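Local coordinates for response regulator receiver domain protein (CheY) (Rhodospirillum rubrum, PDB 3HEB) that probably serves as the phosphorylation-controlled receiver in two-component signalling, accepting a phosphoryl group on an aspartate from a partner histidine kinase, at residues Ile7-Asp12 / Ile33-Asp38; Asn44-Asp49 / Lys79-Asn84; Leu95-Asp100 / Ile116-Asn121. All coordinates share one frame; numbering follows the deposited sequence.

Contact 1: residues Ile7-Asp12 / Ile33-Asp38; sequences IVMIED and IIAFTD
The carbonyl oxygen Met9 O takes the N-H of Phe36 (O to N 2.9 Å) and is also approached by the CA-H of Ala35. This bond is one of four that join the parallel strands 7-10 and 33-36: the pattern repeats as Ile34 N bonds to Ile7 O, Met9 N to Ile34 O, and Glu11 N to Phe36 O just past the end of the strand. Their axes differ by 19°, the modest twist of a parallel pair. Side chains alternate between the two faces. On one, Val8 works with both of its methyls: CG1, set opposite the backbone N (chi1 178°), meets the edge of the Phe36 ring at CE2 (3.8 Å), while CG2 lies alongside Ile34 CG2, also at 3.8 Å. On the other, selenomethionine Met9 runs out extended and then bends at its last torsion (66°), which brings CE over to Ala35 CB at 3.8 Å; nearby, Ile7 CB packs on Ile33 CG1. Beyond the strand ends, Thr37 CG2 rests 3.6 Å from Glu11 O, and the Glu11 carboxylate is drawn off to Lys118. Helix 14-26 packs on the face bearing Met9 and Ile33, helix 39-47 on that of Val8, Ile10 and Phe36; strand 61-65 flanks strand 6-10, leaving 33-36 outermost in the chain's sheet.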
loop_
_atom_site.group_PDB
_atom_site.type_symbol
_atom_site.label_atom_id
_atom_site.label_comp_id
_atom_site.label_asym_id
_atom_site.label_seq_id
_atom_site.Cartn_x
_atom_site.Cartn_y
_atom_site.Cartn_z
ATOM N N ILE A 7 -15.139 1.721 1.710
ATOM C CA ILE A 7 -14.402 1.150 0.591
ATOM C C ILE A 7 -15.109 1.605 -0.679
ATOM O O ILE A 7 -16.297 1.340 -0.854
ATOM C CB ILE A 7 -14.395 -0.385 0.648
ATOM C CG1 ILE A 7 -13.664 -0.843 1.915
ATOM C CG2 ILE A 7 -13.732 -0.943 -0.594
ATOM C CD1 ILE A 7 -13.703 -2.320 2.150
ATOM N N VAL A 8 -14.394 2.324 -1.541
ATOM C CA VAL A 8 -14.976 2.800 -2.788
ATOM C C VAL A 8 -14.483 1.913 -3.923
ATOM O O VAL A 8 -13.311 1.959 -4.286
ATOM C CB VAL A 8 -14.573 4.263 -3.085
ATOM C CG1 VAL A 8 -15.166 4.696 -4.414
ATOM C CG2 VAL A 8 -15.058 5.186 -1.980
HETATM N N MSE A 9 -15.374 1.097 -4.477
HETATM C CA MSE A 9 -14.998 0.199 -5.564
HETATM C C MSE A 9 -15.323 0.789 -6.939
HETATM O O MSE A 9 -16.489 1.017 -7.271
HETATM C CB MSE A 9 -15.695 -1.158 -5.385
HETATM C CG MSE A 9 -15.424 -2.179 -6.487
HETATM SE SE MSE A 9 -16.078 -3.832 -6.097
HETATM C CE MSE A 9 -17.823 -3.495 -6.088
ATOM N N ILE A 10 -14.278 1.052 -7.720
ATOM C CA ILE A 10 -14.429 1.595 -9.070
ATOM C C ILE A 10 -14.111 0.475 -10.074
ATOM O O ILE A 10 -12.959 0.245 -10.458
ATOM C CB ILE A 10 -13.486 2.804 -9.292
ATOM C CG1 ILE A 10 -13.727 3.856 -8.198
ATOM C CG2 ILE A 10 -13.729 3.410 -10.681
ATOM C CD1 ILE A 10 -12.741 5.021 -8.229
ATOM N N GLU A 11 -15.155 -0.230 -10.483
ATOM C CA GLU A 11 -15.026 -1.351 -11.398
ATOM C C GLU A 11 -16.238 -1.349 -12.322
ATOM O O GLU A 11 -17.361 -1.167 -11.863
ATOM C CB GLU A 11 -14.969 -2.647 -10.578
ATOM C CG GLU A 11 -14.993 -3.927 -11.394
ATOM C CD GLU A 11 -13.759 -4.103 -12.246
ATOM O OE1 GLU A 11 -12.671 -4.332 -11.680
ATOM O OE2 GLU A 11 -13.879 -4.007 -13.486
ATOM N N ASP A 12 -16.010 -1.543 -13.617
ATOM C CA ASP A 12 -17.094 -1.546 -14.606
ATOM C C ASP A 12 -17.529 -2.953 -14.987
ATOM O O ASP A 12 -18.646 -3.143 -15.469
ATOM C CB ASP A 12 -16.658 -0.820 -15.873
ATOM C CG ASP A 12 -15.566 -1.560 -16.604
ATOM O OD1 ASP A 12 -14.594 -1.987 -15.935
ATOM O OD2 ASP A 12 -15.677 -1.710 -17.839
ATOM N N ILE A 33 -19.479 -0.387 1.285
ATOM C CA ILE A 33 -18.813 -0.390 -0.003
ATOM C C ILE A 33 -19.723 0.333 -0.968
ATOM O O ILE A 33 -20.860 -0.091 -1.177
ATOM C CB ILE A 33 -18.613 -1.807 -0.550
ATOM C CG1 ILE A 33 -17.548 -2.541 0.259
ATOM C CG2 ILE A 33 -18.219 -1.736 -2.023
ATOM C CD1 ILE A 33 -17.456 -4.017 -0.073
ATOM N N ILE A 34 -19.237 1.433 -1.533
ATOM C CA ILE A 34 -20.017 2.179 -2.507
ATOM C C ILE A 34 -19.341 1.924 -3.858
ATOM O O ILE A 34 -18.157 2.228 -4.051
ATOM C CB ILE A 34 -20.080 3.689 -2.153
ATOM C CG1 ILE A 34 -20.944 4.421 -3.177
ATOM C CG2 ILE A 34 -18.704 4.291 -2.108
ATOM C CD1 ILE A 34 -21.310 5.819 -2.769
ATOM N N ALA A 35 -20.101 1.322 -4.771
ATOM C CA ALA A 35 -19.607 0.949 -6.094
ATOM C C ALA A 35 -19.966 1.899 -7.235
ATOM O O ALA A 35 -21.060 2.454 -7.283
ATOM C CB ALA A 35 -20.096 -0.448 -6.429
ATOM N N PHE A 36 -19.028 2.072 -8.159
ATOM C CA PHE A 36 -19.236 2.918 -9.326
ATOM C C PHE A 36 -18.772 2.122 -10.538
ATOM O O PHE A 36 -17.666 1.573 -10.534
ATOM C CB PHE A 36 -18.428 4.218 -9.214
ATOM C CG PHE A 36 -18.838 5.084 -8.063
ATOM C CD1 PHE A 36 -20.102 5.670 -8.032
ATOM C CD2 PHE A 36 -17.986 5.269 -6.983
ATOM C CE1 PHE A 36 -20.513 6.421 -6.936
ATOM C CE2 PHE A 36 -18.383 6.017 -5.881
ATOM C CZ PHE A 36 -19.651 6.595 -5.854
ATOM N N THR A 37 -19.608 2.048 -11.571
ATOM C CA THR A 37 -19.244 1.300 -12.765
ATOM C C THR A 37 -18.645 2.163 -13.869
ATOM O O THR A 37 -18.347 1.668 -14.953
ATOM C CB THR A 37 -20.445 0.497 -13.320
ATOM O OG1 THR A 37 -21.539 1.378 -13.599
ATOM C CG2 THR A 37 -20.887 -0.537 -12.302
ATOM N N ASP A 38 -18.480 3.451 -13.592
ATOM C CA ASP A 38 -17.870 4.379 -14.547
ATOM C C ASP A 38 -17.050 5.389 -13.751
ATOM O O ASP A 38 -17.339 5.639 -12.583
ATOM C CB ASP A 38 -18.936 5.096 -15.386
ATOM C CG ASP A 38 -19.785 6.045 -14.572
ATOM O OD1 ASP A 38 -19.275 7.094 -14.136
ATOM O OD2 ASP A 38 -20.974 5.738 -14.363
#

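Contact 2: residues Asn44-Asp49 / Lys79-Asn84; sequences NYLFGD and KLVKEN
Phe47 drives the rim of its ring against Leu80, Val81 and Asn84, joining the C-terminal ends of helices 39-47 and 74-83, which pack on the same face of the sheet in this doubly wound alpha/beta receiver fold. With chi1 at -62°, its CG turns away from its own carbonyl carbon, and the ring reaches across to the other helix. Its leading atom, CZ, comes 3.4 Å from Leu80 O and 3.8 Å from Leu80 CB, the two side chains crossing at about a right angle. Val81 presents its backbone N at the ring edge, in the plane, and its CG2 touches both Phe47 CZ and Leu46 CD2, each at 4.2 Å; on from there Val81 packs against Val92 of the sheet. No hydrogen bond links the segments; they are held by packing of the ring edge on side chains and on the helix backbone. Replacing Phe47 by an alanine would probably open a gap between the helix ends and deprive Leu80, Val81 and Asn84 of their common packing partner. Asn84 slides past the ring in the opposite sense, its amide held by Ser52 O and His86 N. The amide plane stands 85° from that of the ring, and Asn84 CB lies 3.8 Å from Phe47 CE2.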
loop_
_atom_site.group_PDB
_atom_site.type_symbol
_atom_site.label_atom_id
_atom_site.label_comp_id
_atom_site.label_asym_id
_atom_site.label_seq_id
_atom_site.Cartn_x
_atom_site.Cartn_y
_atom_site.Cartn_z
ATOM N N ASN A 44 -17.298 12.112 -9.362
ATOM C CA ASN A 44 -18.356 12.967 -8.829
ATOM C C ASN A 44 -18.451 12.829 -7.308
ATOM O O ASN A 44 -18.467 13.818 -6.573
ATOM C CB ASN A 44 -19.702 12.593 -9.437
ATOM C CG ASN A 44 -20.857 13.193 -8.675
ATOM O OD1 ASN A 44 -21.010 14.413 -8.625
ATOM N ND2 ASN A 44 -21.670 12.340 -8.055
ATOM N N TYR A 45 -18.521 11.583 -6.852
ATOM C CA TYR A 45 -18.618 11.268 -5.433
ATOM C C TYR A 45 -17.401 11.756 -4.651
ATOM O O TYR A 45 -17.526 12.349 -3.583
ATOM C CB TYR A 45 -18.759 9.752 -5.259
ATOM C CG TYR A 45 -18.608 9.285 -3.828
ATOM C CD1 TYR A 45 -19.604 9.551 -2.880
ATOM C CD2 TYR A 45 -17.457 8.615 -3.410
ATOM C CE1 TYR A 45 -19.460 9.167 -1.556
ATOM C CE2 TYR A 45 -17.299 8.223 -2.077
ATOM C CZ TYR A 45 -18.306 8.506 -1.155
ATOM O OH TYR A 45 -18.158 8.143 0.163
ATOM N N LEU A 46 -16.223 11.498 -5.206
ATOM C CA LEU A 46 -14.959 11.865 -4.587
ATOM C C LEU A 46 -14.654 13.360 -4.549
ATOM O O LEU A 46 -14.088 13.857 -3.573
ATOM C CB LEU A 46 -13.824 11.146 -5.313
ATOM C CG LEU A 46 -13.133 9.927 -4.685
ATOM C CD1 LEU A 46 -14.032 9.228 -3.683
ATOM C CD2 LEU A 46 -12.701 8.986 -5.812
ATOM N N PHE A 47 -15.017 14.074 -5.610
ATOM C CA PHE A 47 -14.730 15.500 -5.681
ATOM C C PHE A 47 -15.936 16.424 -5.537
ATOM O O PHE A 47 -15.779 17.612 -5.246
ATOM C CB PHE A 47 -13.983 15.811 -6.984
ATOM C CG PHE A 47 -12.656 15.120 -7.092
ATOM C CD1 PHE A 47 -12.536 13.914 -7.777
ATOM C CD2 PHE A 47 -11.529 15.656 -6.464
ATOM C CE1 PHE A 47 -11.311 13.250 -7.833
ATOM C CE2 PHE A 47 -10.296 14.999 -6.512
ATOM C CZ PHE A 47 -10.188 13.795 -7.197
ATOM N N GLY A 48 -17.133 15.878 -5.727
ATOM C CA GLY A 48 -18.337 16.682 -5.606
ATOM C C GLY A 48 -18.672 17.415 -6.889
ATOM O O GLY A 48 -17.903 17.382 -7.852
ATOM N N ASP A 49 -19.816 18.087 -6.901
ATOM C CA ASP A 49 -20.264 18.821 -8.073
ATOM C C ASP A 49 -19.386 20.026 -8.351
ATOM O O ASP A 49 -19.199 20.408 -9.504
ATOM C CB ASP A 49 -21.713 19.260 -7.889
ATOM C CG ASP A 49 -22.652 18.086 -7.739
ATOM O OD1 ASP A 49 -22.646 17.223 -8.643
ATOM O OD2 ASP A 49 -23.385 18.019 -6.724
ATOM N N LYS A 79 -4.430 9.997 -10.714
ATOM C CA LYS A 79 -3.698 11.253 -10.758
ATOM C C LYS A 79 -4.454 12.357 -10.041
ATOM O O LYS A 79 -3.869 13.124 -9.283
ATOM C CB LYS A 79 -3.431 11.671 -12.208
ATOM C CG LYS A 79 -2.814 13.056 -12.339
ATOM C CD LYS A 79 -2.312 13.352 -13.756
ATOM C CE LYS A 79 -1.022 12.591 -14.057
ATOM N NZ LYS A 79 -0.455 12.857 -15.421
ATOM N N LEU A 80 -5.759 12.428 -10.285
ATOM C CA LEU A 80 -6.606 13.449 -9.670
ATOM C C LEU A 80 -6.767 13.274 -8.170
ATOM O O LEU A 80 -6.800 14.252 -7.429
ATOM C CB LEU A 80 -7.988 13.446 -10.325
ATOM C CG LEU A 80 -8.053 13.780 -11.818
ATOM C CD1 LEU A 80 -9.505 13.790 -12.263
ATOM C CD2 LEU A 80 -7.418 15.147 -12.081
ATOM N N VAL A 81 -6.876 12.023 -7.732
ATOM C CA VAL A 81 -7.045 11.698 -6.319
ATOM C C VAL A 81 -5.804 12.012 -5.500
ATOM O O VAL A 81 -5.909 12.530 -4.384
ATOM C CB VAL A 81 -7.363 10.192 -6.125
ATOM C CG1 VAL A 81 -7.375 9.847 -4.633
ATOM C CG2 VAL A 81 -8.698 9.854 -6.756
ATOM N N LYS A 82 -4.638 11.699 -6.064
ATOM C CA LYS A 82 -3.362 11.910 -5.389
ATOM C C LYS A 82 -2.786 13.316 -5.465
ATOM O O LYS A 82 -1.753 13.595 -4.851
ATOM C CB LYS A 82 -2.320 10.901 -5.899
ATOM C CG LYS A 82 -2.559 9.467 -5.434
ATOM C CD LYS A 82 -2.562 9.365 -3.905
ATOM C CE LYS A 82 -2.954 7.969 -3.438
ATOM N NZ LYS A 82 -3.023 7.869 -1.945
ATOM N N GLU A 83 -3.449 14.197 -6.209
ATOM C CA GLU A 83 -2.997 15.577 -6.342
ATOM C C GLU A 83 -3.810 16.540 -5.476
ATOM O O GLU A 83 -3.281 17.525 -4.987
ATOM C CB GLU A 83 -3.048 16.011 -7.811
ATOM C CG GLU A 83 -1.714 15.885 -8.534
ATOM C CD GLU A 83 -1.866 15.710 -10.033
ATOM O OE1 GLU A 83 -2.642 16.465 -10.654
ATOM O OE2 GLU A 83 -1.202 14.816 -10.594
ATOM N N ASN A 84 -5.090 16.238 -5.283
ATOM C CA ASN A 84 -5.979 17.062 -4.475
ATOM C C ASN A 84 -5.887 16.764 -2.974
ATOM O O ASN A 84 -5.981 15.616 -2.545
ATOM C CB ASN A 84 -7.416 16.873 -4.964
ATOM C CG ASN A 84 -8.453 17.421 -3.992
ATOM O OD1 ASN A 84 -8.662 16.867 -2.914
ATOM N ND2 ASN A 84 -9.107 18.513 -4.374
#

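Contact 3: residues Leu95-Asp100 / Ile116-Asn121; sequences LTTTDD and ITKPVN
Lys118 stretches its side chain along the backbone of Leu95 and Thr96, while Leu95 and Ile116 slant across one another elsewhere in the same strand pair. Every torsion of the lysine beyond CG is close to 180°, and this straight run brings CG within 3.5 Å of Thr96 C and CE within 3.4 Å of Leu95 O; the Thr97 side chain crosses it at an angle, with OG1 near CD. NZ is thereby delivered beyond the pair, where it hydrogen-bonds to His16 ND1 and forms a salt bridge with Glu11. Leu95 leans toward its neighbour, so that CD1 meets Ile116 CG2 at 3.7 Å. The backbones run parallel: Thr96 N bonds to Ile116 O, and Lys118 N makes a short, nearly straight bond to Thr96 O (2.6 Å, 170° at the hydrogen), arriving above the carbonyl plane. Thr117 faces the loop that follows strand 92-96: its CG2 lies 3.2 Å from Thr97 O, and its OG1 is 3.1 Å from Thr98 O but also hydrogen-bonds to Gln140 of the second subunit. Thr96 OG1, in turn, hydrogen-bonds to Asp66, the predicted phosphorylation site. A threonine and a lysine at the ends of the fourth and fifth strands, directed at the acceptor aspartate's pocket, are a signature of the active site of CheY-like receiver domains.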
loop_
_atom_site.group_PDB
_atom_site.type_symbol
_atom_site.label_atom_id
_atom_site.label_comp_id
_atom_site.label_asym_id
_atom_site.label_seq_id
_atom_site.Cartn_x
_atom_site.Cartn_y
_atom_site.Cartn_z
ATOM N N LEU A 95 -6.450 -2.339 -9.074
ATOM C CA LEU A 95 -6.818 -3.727 -9.265
ATOM C C LEU A 95 -7.249 -3.847 -10.727
ATOM O O LEU A 95 -8.405 -3.595 -11.088
ATOM C CB LEU A 95 -7.952 -4.091 -8.303
ATOM C CG LEU A 95 -8.473 -5.531 -8.268
ATOM C CD1 LEU A 95 -7.330 -6.507 -8.032
ATOM C CD2 LEU A 95 -9.528 -5.651 -7.165
ATOM N N THR A 96 -6.300 -4.223 -11.575
ATOM C CA THR A 96 -6.592 -4.326 -12.988
ATOM C C THR A 96 -5.979 -5.553 -13.650
ATOM O O THR A 96 -5.187 -6.280 -13.052
ATOM C CB THR A 96 -6.105 -3.070 -13.705
ATOM O OG1 THR A 96 -6.620 -3.043 -15.044
ATOM C CG2 THR A 96 -4.577 -3.049 -13.719
ATOM N N THR A 97 -6.347 -5.752 -14.909
ATOM C CA THR A 97 -5.891 -6.884 -15.702
ATOM C C THR A 97 -4.423 -6.855 -16.124
ATOM O O THR A 97 -3.709 -7.835 -15.949
ATOM C CB THR A 97 -6.773 -7.030 -16.973
ATOM O OG1 THR A 97 -8.088 -7.465 -16.596
ATOM C CG2 THR A 97 -6.173 -8.043 -17.933
ATOM N N THR A 98 -3.963 -5.735 -16.668
ATOM C CA THR A 98 -2.592 -5.659 -17.150
ATOM C C THR A 98 -1.518 -5.878 -16.100
ATOM O O THR A 98 -1.751 -5.682 -14.903
ATOM C CB THR A 98 -2.315 -4.320 -17.854
ATOM O OG1 THR A 98 -0.987 -4.339 -18.386
ATOM C CG2 THR A 98 -2.446 -3.156 -16.884
ATOM N N ASP A 99 -0.336 -6.288 -16.557
ATOM C CA ASP A 99 0.780 -6.533 -15.656
ATOM C C ASP A 99 2.129 -6.132 -16.228
ATOM O O ASP A 99 3.157 -6.649 -15.794
ATOM C CB ASP A 99 0.848 -8.010 -15.255
ATOM C CG ASP A 99 1.218 -8.913 -16.415
ATOM O OD1 ASP A 99 1.764 -10.009 -16.158
ATOM O OD2 ASP A 99 0.954 -8.536 -17.580
ATOM N N ASP A 100 2.149 -5.230 -17.202
ATOM C CA ASP A 100 3.431 -4.818 -17.756
ATOM C C ASP A 100 4.045 -3.697 -16.920
ATOM O O ASP A 100 3.359 -2.748 -16.527
ATOM C CB ASP A 100 3.291 -4.377 -19.214
ATOM C CG ASP A 100 2.478 -3.124 -19.363
ATOM O OD1 ASP A 100 1.261 -3.179 -19.085
ATOM O OD2 ASP A 100 3.060 -2.088 -19.754
ATOM N N ILE A 116 -2.354 -4.365 -7.814
ATOM C CA ILE A 116 -2.616 -5.793 -7.862
ATOM C C ILE A 116 -3.126 -6.158 -9.237
ATOM O O ILE A 116 -4.136 -5.623 -9.686
ATOM C CB ILE A 116 -3.696 -6.213 -6.852
ATOM C CG1 ILE A 116 -3.237 -5.890 -5.428
ATOM C CG2 ILE A 116 -3.996 -7.710 -7.005
ATOM C CD1 ILE A 116 -4.268 -6.221 -4.352
ATOM N N THR A 117 -2.413 -7.049 -9.915
ATOM C CA THR A 117 -2.843 -7.499 -11.228
ATOM C C THR A 117 -3.892 -8.573 -10.953
ATOM O O THR A 117 -3.645 -9.514 -10.185
ATOM C CB THR A 117 -1.675 -8.119 -12.030
ATOM O OG1 THR A 117 -0.736 -7.096 -12.381
ATOM C CG2 THR A 117 -2.200 -8.789 -13.298
ATOM N N LYS A 118 -5.068 -8.425 -11.558
ATOM C CA LYS A 118 -6.139 -9.390 -11.365
ATOM C C LYS A 118 -5.650 -10.774 -11.761
ATOM O O LYS A 118 -5.169 -10.959 -12.874
ATOM C CB LYS A 118 -7.352 -9.037 -12.230
ATOM C CG LYS A 118 -8.076 -7.763 -11.839
ATOM C CD LYS A 118 -9.290 -7.565 -12.719
ATOM C CE LYS A 118 -10.023 -6.300 -12.335
ATOM N NZ LYS A 118 -11.219 -6.055 -13.194
ATOM N N PRO A 119 -5.733 -11.755 -10.846
ATOM C CA PRO A 119 -5.273 -13.091 -11.237
ATOM C C PRO A 119 -6.202 -13.602 -12.341
ATOM O O PRO A 119 -7.411 -13.337 -12.322
ATOM C CB PRO A 119 -5.399 -13.901 -9.945
ATOM C CG PRO A 119 -5.177 -12.861 -8.861
ATOM C CD PRO A 119 -5.971 -11.674 -9.391
ATOM N N VAL A 120 -5.636 -14.312 -13.311
ATOM C CA VAL A 120 -6.421 -14.845 -14.412
ATOM C C VAL A 120 -7.383 -15.894 -13.893
ATOM O O VAL A 120 -8.577 -15.837 -14.174
ATOM C CB VAL A 120 -5.527 -15.481 -15.486
ATOM C CG1 VAL A 120 -6.387 -16.173 -16.524
ATOM C CG2 VAL A 120 -4.659 -14.409 -16.148
ATOM N N ASN A 121 -6.858 -16.848 -13.131
ATOM C CA ASN A 121 -7.683 -17.909 -12.573
ATOM C C ASN A 121 -8.721 -17.335 -11.603
ATOM O O ASN A 121 -8.367 -16.680 -10.616
ATOM C CB ASN A 121 -6.818 -18.929 -11.846
ATOM C CG ASN A 121 -7.584 -20.189 -11.514
ATOM O OD1 ASN A 121 -8.701 -20.128 -11.013
ATOM N ND2 ASN A 121 -6.990 -21.337 -11.788
#

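In the fold
The three contacts sample one parallel five-stranded sheet and its helical cover. Contacts 1 and 3, with centres 17 Å apart, lie toward opposite margins of the sheet yet meet at the predicted phosphorylation pocket, where Glu11 OE1 and Lys118 NZ stand 2.7 Å apart in a salt bridge beside Asp66. A bound phosphate ion, probably from the crystallisation liquor, lies about 5 Å from the Lys118 side chain. Contact 2 belongs to the helical layer instead: Tyr45 CB packs on Phe36 CZ of contact 1 at 3.3 Å, but its nearest atoms remain about 12 Å from contact 3. The predicted phosphorylation pocket and the helix packing of contact 2 thus lie apart, with contact 1 touching both other contacts.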